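Local coordinates for phage-related protein (Bordetella bronchiseptica RB50, PDB 3BJQ), which probably serves as a major capsid protein of a Bordetella prophage, with many copies assembling into the shell of the phage head, at residues E[164-173]-E[301-309]; E[175-186]-E[239-250]. One frame throughout, in Å; residues are numbered along the deposited sequence.

In the fold
Both contacts build one layered unit, a helix lying on a mixed sheet, and their centres are 11 Å apart. Along the chain the order is 164-173, 175-186, 239-250, 301-309, which nests interaction 2 inside the loop closed by interaction 1. Helix 158-173 is followed, after a short loop, by strand 179-183, while strand 245-248 sits between 179-183 and 305-309 in the sheet. A304 O with Y249 N, and Y306 N with L247 O, join the two contacts by backbone bonds, and A165, I169 and I173 of the helix also rest on side chains of 239-250. Middle and C-terminal parts of the chain thus meet in one domain, consistent with the HK97-type fold of phage coat proteins.

Interaction 1: E[164-173]-E[301-309]; sequences TAKEAIADSI and GMLAGYLIE
A165 sits over one face of the Y306 ring, and this is the main aromatic contact between helix 158-173 and strand 305-309. The A165 CA stands 3.6 Å from the ring centroid and only 3° off the normal, a CH-pi contact over the middle of the face. Beside it A165 CB presses on the ring at CD1, 3.3 Å away. Y306 reaches the helix because its CG is anti to the backbone N (chi1 -170°), which carries the ring across to the helix. A168 CB meets the ring obliquely on its CD2 side at 3.8 Å, and T164 CG2 touches the phenol OH.

Aliphatic contacts continue toward the C-terminal end of the helix. The CD1 of I169 reaches Y306 CB at 3.9 Å and also lies near the carbonyl O of A304. One turn on, I173 straddles the 3-10 turn 302-304: its CD1 packs on A304 CB at 3.7 Å, while its CG2 lies against L303 CB and the L303 carbonyl. L303 in turn lays CD2 beside S172 OG at 3.7 Å. F55 of helix 52-58 covers both I173 and A304.

Polar linkage is indirect. H141 bonds through ND1 to G305 O and through NE2 to S172 OG, so one imidazole ties strand to helix. Helix 164-173 and strand 305-309 run nearly antiparallel, at 158°, with axes 8.2 Å apart at closest approach. With A165 over the tyrosine face and A168 meeting it obliquely, the helix can settle close on the strand, and the two are held by apolar fit and CH-pi contact, with the polar tie supplied by a third residue.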
loop_
_atom_site.group_PDB
_atom_site.type_symbol
_atom_site.label_atom_id
_atom_site.label_comp_id
_atom_site.label_asym_id
_atom_site.label_seq_id
_atom_site.Cartn_x
_atom_site.Cartn_y
_atom_site.Cartn_z
ATOM N N THR E 164 -12.213 34.851 45.007
ATOM C CA THR E 164 -13.328 34.329 45.809
ATOM C C THR E 164 -14.018 33.164 45.079
ATOM O O THR E 164 -14.408 32.177 45.703
ATOM C CB THR E 164 -14.348 35.440 46.132
ATOM O OG1 THR E 164 -13.723 36.405 46.980
ATOM C CG2 THR E 164 -15.588 34.903 46.835
ATOM N N ALA E 165 -14.153 33.288 43.764
ATOM C CA ALA E 165 -14.756 32.227 42.920
ATOM C C ALA E 165 -13.869 30.977 42.907
ATOM O O ALA E 165 -14.342 29.845 43.053
ATOM C CB ALA E 165 -14.973 32.744 41.499
ATOM N N LYS E 166 -12.572 31.186 42.729
ATOM C CA LYS E 166 -11.631 30.091 42.700
ATOM C C LYS E 166 -11.678 29.296 44.002
ATOM O O LYS E 166 -11.724 28.072 43.992
ATOM C CB LYS E 166 -10.221 30.621 42.456
ATOM C CG LYS E 166 -9.988 31.103 41.025
ATOM C CD LYS E 166 -8.686 31.848 40.884
ATOM C CE LYS E 166 -7.448 30.994 41.202
ATOM N NZ LYS E 166 -6.266 31.870 41.518
ATOM N N GLU E 167 -11.663 30.009 45.125
ATOM C CA GLU E 167 -11.686 29.383 46.441
ATOM C C GLU E 167 -12.969 28.602 46.657
ATOM O O GLU E 167 -12.911 27.490 47.174
ATOM C CB GLU E 167 -11.517 30.425 47.566
ATOM C CG GLU E 167 -10.126 31.057 47.640
ATOM N N ALA E 168 -14.118 29.183 46.304
ATOM C CA ALA E 168 -15.411 28.513 46.492
ATOM C C ALA E 168 -15.417 27.149 45.827
ATOM O O ALA E 168 -15.803 26.156 46.435
ATOM C CB ALA E 168 -16.542 29.350 45.949
ATOM N N ILE E 169 -14.974 27.107 44.572
ATOM C CA ILE E 169 -14.937 25.876 43.798
ATOM C C ILE E 169 -13.904 24.897 44.343
ATOM O O ILE E 169 -14.232 23.752 44.627
ATOM C CB ILE E 169 -14.618 26.148 42.308
ATOM C CG1 ILE E 169 -15.765 26.931 41.648
ATOM C CG2 ILE E 169 -14.349 24.853 41.574
ATOM C CD1 ILE E 169 -15.369 27.543 40.283
ATOM N N ALA E 170 -12.655 25.335 44.473
ATOM C CA ALA E 170 -11.569 24.452 44.903
ATOM C C ALA E 170 -11.843 23.802 46.266
ATOM O O ALA E 170 -11.443 22.647 46.511
ATOM C CB ALA E 170 -10.244 25.198 44.920
ATOM N N ASP E 171 -12.504 24.549 47.142
ATOM C CA ASP E 171 -12.860 24.037 48.437
ATOM C C ASP E 171 -13.962 22.998 48.327
ATOM O O ASP E 171 -14.000 22.052 49.134
ATOM C CB ASP E 171 -13.286 25.178 49.376
ATOM C CG ASP E 171 -12.105 26.087 49.792
ATOM O OD1 ASP E 171 -10.924 25.770 49.477
ATOM O OD2 ASP E 171 -12.372 27.135 50.437
ATOM N N SER E 172 -14.848 23.168 47.345
ATOM C CA SER E 172 -15.980 22.253 47.174
ATOM C C SER E 172 -15.602 20.933 46.529
ATOM O O SER E 172 -16.121 19.879 46.895
ATOM C CB SER E 172 -17.081 22.907 46.350
ATOM O OG SER E 172 -17.739 23.893 47.109
ATOM N N ILE E 173 -14.709 20.985 45.549
ATOM C CA ILE E 173 -14.407 19.806 44.744
ATOM C C ILE E 173 -12.960 19.352 44.802
ATOM O O ILE E 173 -12.628 18.283 44.303
ATOM C CB ILE E 173 -14.854 20.014 43.268
ATOM C CG1 ILE E 173 -14.000 21.058 42.543
ATOM C CG2 ILE E 173 -16.318 20.427 43.212
ATOM C CD1 ILE E 173 -14.312 21.171 41.021
ATOM N N GLY E 301 -22.527 19.265 37.451
ATOM C CA GLY E 301 -21.775 19.541 38.675
ATOM C C GLY E 301 -21.737 21.009 39.076
ATOM O O GLY E 301 -20.758 21.705 38.827
HETATM N N MSE E 302 -22.794 21.456 39.736
HETATM C CA MSE E 302 -22.930 22.854 40.175
HETATM C C MSE E 302 -21.766 23.326 41.036
HETATM O O MSE E 302 -21.284 24.440 40.876
HETATM C CB MSE E 302 -24.249 23.058 40.917
HETATM C CG MSE E 302 -24.460 24.485 41.455
HETATM SE SE MSE E 302 -23.720 24.727 43.219
HETATM C CE MSE E 302 -25.006 23.470 44.112
ATOM N N LEU E 303 -21.287 22.479 41.930
ATOM C CA LEU E 303 -20.210 22.885 42.809
ATOM C C LEU E 303 -18.906 23.133 42.062
ATOM O O LEU E 303 -17.971 23.675 42.637
ATOM C CB LEU E 303 -19.957 21.833 43.899
ATOM C CG LEU E 303 -20.997 21.696 44.992
ATOM C CD1 LEU E 303 -20.589 20.479 45.882
ATOM C CD2 LEU E 303 -21.118 22.968 45.817
ATOM N N ALA E 304 -18.823 22.688 40.812
ATOM C CA ALA E 304 -17.648 22.953 39.992
ATOM C C ALA E 304 -17.801 24.259 39.192
ATOM O O ALA E 304 -16.940 24.567 38.384
ATOM C CB ALA E 304 -17.349 21.785 39.060
ATOM N N GLY E 305 -18.882 25.007 39.449
ATOM C CA GLY E 305 -19.163 26.266 38.776
ATOM C C GLY E 305 -19.416 27.418 39.734
ATOM O O GLY E 305 -19.739 27.225 40.920
ATOM N N TYR E 306 -19.257 28.629 39.217
ATOM C CA TYR E 306 -19.457 29.838 39.997
ATOM C C TYR E 306 -19.902 30.978 39.074
ATOM O O TYR E 306 -19.230 31.268 38.097
ATOM C CB TYR E 306 -18.154 30.194 40.706
ATOM C CG TYR E 306 -18.283 31.297 41.746
ATOM C CD1 TYR E 306 -18.290 32.636 41.367
ATOM C CD2 TYR E 306 -18.370 30.997 43.099
ATOM C CE1 TYR E 306 -18.403 33.635 42.295
ATOM C CE2 TYR E 306 -18.473 31.991 44.045
ATOM C CZ TYR E 306 -18.488 33.316 43.638
ATOM O OH TYR E 306 -18.591 34.329 44.550
ATOM N N LEU E 307 -21.015 31.623 39.398
ATOM C CA LEU E 307 -21.537 32.709 38.588
ATOM C C LEU E 307 -21.368 34.097 39.234
ATOM O O LEU E 307 -21.766 34.314 40.390
ATOM C CB LEU E 307 -23.008 32.452 38.324
ATOM C CG LEU E 307 -23.780 33.474 37.489
ATOM C CD1 LEU E 307 -23.229 33.593 36.050
ATOM C CD2 LEU E 307 -25.236 33.080 37.539
ATOM N N ILE E 308 -20.796 35.028 38.467
ATOM C CA ILE E 308 -20.646 36.430 38.875
ATOM C C ILE E 308 -21.532 37.246 37.938
ATOM O O ILE E 308 -21.105 37.620 36.854
ATOM C CB ILE E 308 -19.182 36.913 38.732
ATOM C CG1 ILE E 308 -18.245 36.096 39.611
ATOM C CG2 ILE E 308 -19.048 38.405 39.093
ATOM C CD1 ILE E 308 -16.771 36.410 39.372
ATOM N N GLU E 309 -22.760 37.537 38.363
ATOM C CA GLU E 309 -23.691 38.276 37.515
ATOM C C GLU E 309 -23.386 39.777 37.448
ATOM O O GLU E 309 -22.991 40.388 38.440
ATOM C CB GLU E 309 -25.123 38.168 38.029
ATOM C CG GLU E 309 -25.744 36.818 38.113
ATOM C CD GLU E 309 -27.220 36.932 38.499
ATOM O OE1 GLU E 309 -28.036 37.240 37.598
ATOM O OE2 GLU E 309 -27.547 36.734 39.697
#

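Interaction 2: E[175-186]-E[239-250]; sequences MEPNRLMLSRKA and DVWGPDVWLGYV
L180 and L247 sit side by side across an antiparallel strand pair, 179-183 with 245-248, their CD1 atoms 3.9 Å apart. L182 and V245 repeat the pattern one non-hydrogen-bonded pair along, and A186 CB is tight against V245 CG2. Helix 158-173 covers this face through V162 on L180 and A165 on L247.

On the reverse face M181 fills the space between two tryptophans. Its chain, bent at chi2 and chi3, sets SE 4.7 Å from the centroid of the W241 five-membered ring, an oblique Met-aromatic contact, while its CB packs on W246 CE3. R179 CB reaches the edge of the W246 ring, and R179 CG lies 3.4 Å from V250 CG2; the guanidinium goes on to a salt bridge with D252.

Backbone bonds of M181 with W246 and of R179 with G248 zip the strands together. Beyond them N178 and R179 both donate their N-H to G248 O, a classic beta bulge. Here the N178 amide clamps V250: OD1 takes V250 N on a lone pair in the carbonyl plane, almost straight at 174°, and ND2 gives a 2.8 Å bond to V250 O. Past the bulge, M175 CE and SE lie over one face of Y249, CE 3.8 Å from its centroid.

The other end is polar. S183 N-caps helix 184-191, its OG taking A186 N, and D244 O accepts from both S183 N and S183 OG. Across the turns D239 meets R184 NH2 through the syn lone pair of OD1, with the guanidinium and carboxylate planes 89° apart. K185 NZ approaches D239 OD2 from above the carboxylate plane at 2.9 Å. A water accepts from K185 N and donates to both D239 OD2 and G242 O.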
loop_
_atom_site.group_PDB
_atom_site.type_symbol
_atom_site.label_atom_id
_atom_site.label_comp_id
_atom_site.label_asym_id
_atom_site.label_seq_id
_atom_site.Cartn_x
_atom_site.Cartn_y
_atom_site.Cartn_z
HETATM N N MSE E 175 -10.269 20.639 43.422
HETATM C CA MSE E 175 -9.534 20.953 42.210
HETATM C C MSE E 175 -9.726 22.417 41.901
HETATM O O MSE E 175 -10.770 22.995 42.220
HETATM C CB MSE E 175 -10.024 20.135 41.007
HETATM C CG MSE E 175 -9.715 18.687 41.128
HETATM SE SE MSE E 175 -10.492 17.599 39.785
HETATM C CE MSE E 175 -12.199 17.941 40.094
ATOM N N GLU E 176 -8.710 23.003 41.269
ATOM C CA GLU E 176 -8.767 24.402 40.833
ATOM C C GLU E 176 -9.680 24.482 39.626
ATOM O O GLU E 176 -9.647 23.582 38.774
ATOM C CB GLU E 176 -7.370 24.914 40.424
ATOM C CG GLU E 176 -6.336 24.960 41.571
ATOM C CD GLU E 176 -6.642 26.019 42.657
ATOM O OE1 GLU E 176 -7.034 27.165 42.321
ATOM O OE2 GLU E 176 -6.479 25.692 43.853
ATOM N N PRO E 177 -10.504 25.543 39.547
ATOM C CA PRO E 177 -11.239 25.737 38.302
ATOM C C PRO E 177 -10.238 26.003 37.184
ATOM O O PRO E 177 -9.186 26.580 37.439
ATOM C CB PRO E 177 -12.105 26.965 38.583
ATOM C CG PRO E 177 -11.475 27.655 39.695
ATOM C CD PRO E 177 -10.798 26.602 40.526
ATOM N N ASN E 178 -10.546 25.547 35.973
ATOM C CA ASN E 178 -9.637 25.700 34.840
ATOM C C ASN E 178 -10.227 26.445 33.646
ATOM O O ASN E 178 -9.568 26.567 32.603
ATOM C CB ASN E 178 -9.113 24.326 34.402
ATOM C CG ASN E 178 -10.218 23.372 34.053
ATOM O OD1 ASN E 178 -11.397 23.717 34.133
ATOM N ND2 ASN E 178 -9.850 22.168 33.655
ATOM N N ARG E 179 -11.451 26.940 33.802
ATOM C CA ARG E 179 -12.113 27.699 32.766
ATOM C C ARG E 179 -12.652 28.979 33.344
ATOM O O ARG E 179 -13.403 28.933 34.303
ATOM C CB ARG E 179 -13.334 26.976 32.223
ATOM C CG ARG E 179 -13.073 25.743 31.491
ATOM C CD ARG E 179 -12.518 25.972 30.101
ATOM N NE ARG E 179 -12.348 24.650 29.518
ATOM C CZ ARG E 179 -11.320 23.856 29.780
ATOM N NH1 ARG E 179 -10.336 24.269 30.561
ATOM N NH2 ARG E 179 -11.267 22.657 29.232
ATOM N N LEU E 180 -12.298 30.109 32.745
ATOM C CA LEU E 180 -12.911 31.391 33.125
ATOM C C LEU E 180 -13.558 31.953 31.872
ATOM O O LEU E 180 -12.887 32.102 30.863
ATOM C CB LEU E 180 -11.874 32.352 33.737
ATOM C CG LEU E 180 -12.395 33.598 34.492
ATOM C CD1 LEU E 180 -11.442 33.989 35.611
ATOM C CD2 LEU E 180 -12.574 34.736 33.549
HETATM N N MSE E 181 -14.874 32.197 31.935
HETATM C CA MSE E 181 -15.623 32.818 30.868
HETATM C C MSE E 181 -15.823 34.311 31.182
HETATM O O MSE E 181 -16.493 34.660 32.144
HETATM C CB MSE E 181 -17.007 32.151 30.736
HETATM C CG MSE E 181 -17.771 32.450 29.465
HETATM SE SE MSE E 181 -18.502 34.223 29.239
HETATM C CE MSE E 181 -19.631 34.315 30.774
ATOM N N LEU E 182 -15.223 35.177 30.379
ATOM C CA LEU E 182 -15.468 36.619 30.445
ATOM C C LEU E 182 -16.388 36.988 29.294
ATOM O O LEU E 182 -16.026 36.768 28.129
ATOM C CB LEU E 182 -14.174 37.397 30.237
ATOM C CG LEU E 182 -13.023 37.198 31.215
ATOM C CD1 LEU E 182 -11.844 38.027 30.792
ATOM C CD2 LEU E 182 -13.479 37.593 32.608
ATOM N N SER E 183 -17.537 37.583 29.587
ATOM C CA SER E 183 -18.357 38.119 28.520
ATOM C C SER E 183 -17.618 39.293 27.890
ATOM O O SER E 183 -16.780 39.915 28.513
ATOM C CB SER E 183 -19.681 38.619 29.044
ATOM O OG SER E 183 -19.496 39.691 29.971
ATOM N N ARG E 184 -17.961 39.597 26.653
ATOM C CA ARG E 184 -17.398 40.708 25.906
ATOM C C ARG E 184 -17.362 41.985 26.756
ATOM O O ARG E 184 -16.332 42.658 26.842
ATOM C CB ARG E 184 -18.284 40.897 24.669
ATOM C CG ARG E 184 -17.832 41.892 23.648
ATOM C CD ARG E 184 -18.770 41.807 22.431
ATOM N NE ARG E 184 -20.066 42.405 22.702
ATOM C CZ ARG E 184 -20.472 43.586 22.236
ATOM N NH1 ARG E 184 -19.699 44.314 21.440
ATOM N NH2 ARG E 184 -21.677 44.040 22.552
ATOM N N LYS E 185 -18.496 42.291 27.386
ATOM C CA LYS E 185 -18.620 43.447 28.262
ATOM C C LYS E 185 -17.707 43.399 29.489
ATOM O O LYS E 185 -17.112 44.402 29.849
ATOM C CB LYS E 185 -20.056 43.595 28.733
ATOM C CG LYS E 185 -20.969 44.171 27.684
ATOM C CD LYS E 185 -22.430 44.096 28.146
ATOM C CE LYS E 185 -23.342 44.966 27.281
ATOM N NZ LYS E 185 -23.020 44.876 25.834
ATOM N N ALA E 186 -17.611 42.247 30.138
ATOM C CA ALA E 186 -16.709 42.109 31.275
ATOM C C ALA E 186 -15.251 42.228 30.835
ATOM O O ALA E 186 -14.435 42.808 31.555
ATOM C CB ALA E 186 -16.935 40.801 32.008
ATOM N N ASP E 239 -26.101 40.276 23.614
ATOM C CA ASP E 239 -24.968 39.391 23.903
ATOM C C ASP E 239 -25.470 38.098 24.513
ATOM O O ASP E 239 -26.141 38.128 25.546
ATOM C CB ASP E 239 -23.990 40.034 24.893
ATOM C CG ASP E 239 -23.336 41.305 24.357
ATOM O OD1 ASP E 239 -23.391 41.547 23.158
ATOM O OD2 ASP E 239 -22.752 42.073 25.140
ATOM N N VAL E 240 -25.094 36.969 23.914
ATOM C CA VAL E 240 -25.535 35.659 24.382
ATOM C C VAL E 240 -25.036 35.421 25.839
ATOM O O VAL E 240 -25.730 34.837 26.658
ATOM C CB VAL E 240 -25.051 34.547 23.404
ATOM C CG1 VAL E 240 -25.370 33.142 23.933
ATOM C CG2 VAL E 240 -25.634 34.761 22.000
ATOM N N TRP E 241 -23.815 35.868 26.139
ATOM C CA TRP E 241 -23.216 35.632 27.458
ATOM C C TRP E 241 -23.407 36.824 28.406
ATOM O O TRP E 241 -22.752 36.914 29.466
ATOM C CB TRP E 241 -21.736 35.257 27.289
ATOM C CG TRP E 241 -21.624 34.005 26.554
ATOM C CD1 TRP E 241 -21.473 33.870 25.214
ATOM C CD2 TRP E 241 -21.709 32.676 27.088
ATOM N NE1 TRP E 241 -21.484 32.550 24.871
ATOM C CE2 TRP E 241 -21.612 31.787 25.999
ATOM C CE3 TRP E 241 -21.865 32.150 28.381
ATOM C CZ2 TRP E 241 -21.624 30.390 26.155
ATOM C CZ3 TRP E 241 -21.879 30.763 28.541
ATOM C CH2 TRP E 241 -21.767 29.900 27.436
ATOM N N GLY E 242 -24.321 37.719 28.025
ATOM C CA GLY E 242 -24.743 38.828 28.843
ATOM C C GLY E 242 -23.596 39.669 29.345
ATOM O O GLY E 242 -22.561 39.768 28.672
ATOM N N PRO E 243 -23.776 40.306 30.514
ATOM C CA PRO E 243 -22.712 41.092 31.126
ATOM C C PRO E 243 -21.956 40.301 32.199
ATOM O O PRO E 243 -21.289 40.884 33.046
ATOM C CB PRO E 243 -23.497 42.243 31.756
ATOM C CG PRO E 243 -24.775 41.603 32.193
ATOM C CD PRO E 243 -25.009 40.386 31.320
ATOM N N ASP E 244 -22.006 38.974 32.114
ATOM C CA ASP E 244 -21.558 38.128 33.208
ATOM C C ASP E 244 -20.136 37.599 33.112
ATOM O O ASP E 244 -19.462 37.721 32.096
ATOM C CB ASP E 244 -22.511 36.945 33.352
ATOM C CG ASP E 244 -23.939 37.366 33.640
ATOM O OD1 ASP E 244 -24.183 38.514 34.093
ATOM O OD2 ASP E 244 -24.825 36.517 33.448
ATOM N N VAL E 245 -19.687 37.046 34.239
ATOM C CA VAL E 245 -18.424 36.321 34.329
ATOM C C VAL E 245 -18.745 34.992 34.976
ATOM O O VAL E 245 -19.627 34.932 35.824
ATOM C CB VAL E 245 -17.399 37.107 35.135
ATOM C CG1 VAL E 245 -16.137 36.275 35.389
ATOM C CG2 VAL E 245 -17.092 38.408 34.381
ATOM N N TRP E 246 -18.083 33.927 34.540
ATOM C CA TRP E 246 -18.334 32.594 35.080
ATOM C C TRP E 246 -16.990 31.877 35.233
ATOM O O TRP E 246 -16.089 32.107 34.451
ATOM C CB TRP E 246 -19.260 31.839 34.140
ATOM C CG TRP E 246 -19.480 30.390 34.472
ATOM C CD1 TRP E 246 -20.523 29.858 35.185
ATOM C CD2 TRP E 246 -18.658 29.276 34.073
ATOM N NE1 TRP E 246 -20.388 28.500 35.264
ATOM C CE2 TRP E 246 -19.258 28.113 34.592
ATOM C CE3 TRP E 246 -17.469 29.154 33.334
ATOM C CZ2 TRP E 246 -18.712 26.838 34.403
ATOM C CZ3 TRP E 246 -16.921 27.891 33.146
ATOM C CH2 TRP E 246 -17.555 26.742 33.676
ATOM N N LEU E 247 -16.875 31.026 36.246
ATOM C CA LEU E 247 -15.690 30.196 36.459
ATOM C C LEU E 247 -16.107 28.767 36.685
ATOM O O LEU E 247 -17.095 28.528 37.341
ATOM C CB LEU E 247 -14.960 30.580 37.726
ATOM C CG LEU E 247 -13.869 31.639 37.722
ATOM C CD1 LEU E 247 -14.465 33.057 37.841
ATOM C CD2 LEU E 247 -12.980 31.305 38.910
ATOM N N GLY E 248 -15.306 27.811 36.238
ATOM C CA GLY E 248 -15.648 26.424 36.485
ATOM C C GLY E 248 -14.501 25.479 36.300
ATOM O O GLY E 248 -13.476 25.828 35.709
ATOM N N TYR E 249 -14.662 24.300 36.885
ATOM C CA TYR E 249 -13.818 23.159 36.575
ATOM C C TYR E 249 -14.565 22.385 35.493
ATOM O O TYR E 249 -15.665 21.883 35.726
ATOM C CB TYR E 249 -13.542 22.246 37.777
ATOM C CG TYR E 249 -12.861 20.990 37.318
ATOM C CD1 TYR E 249 -11.525 20.998 36.992
ATOM C CD2 TYR E 249 -13.574 19.807 37.133
ATOM C CE1 TYR E 249 -10.895 19.851 36.516
ATOM C CE2 TYR E 249 -12.953 18.658 36.651
ATOM C CZ TYR E 249 -11.608 18.680 36.360
ATOM O OH TYR E 249 -10.969 17.540 35.893
ATOM N N VAL E 250 -13.958 22.341 34.303
ATOM C CA VAL E 250 -14.467 21.595 33.141
ATOM C C VAL E 250 -13.380 20.598 32.803
ATOM O O VAL E 250 -12.197 20.971 32.613
ATOM C CB VAL E 250 -14.713 22.534 31.946
ATOM C CG1 VAL E 250 -15.359 21.790 30.750
ATOM C CG2 VAL E 250 -15.600 23.691 32.365
HETATM O O HOH W 1 -21.018 41.132 26.915
#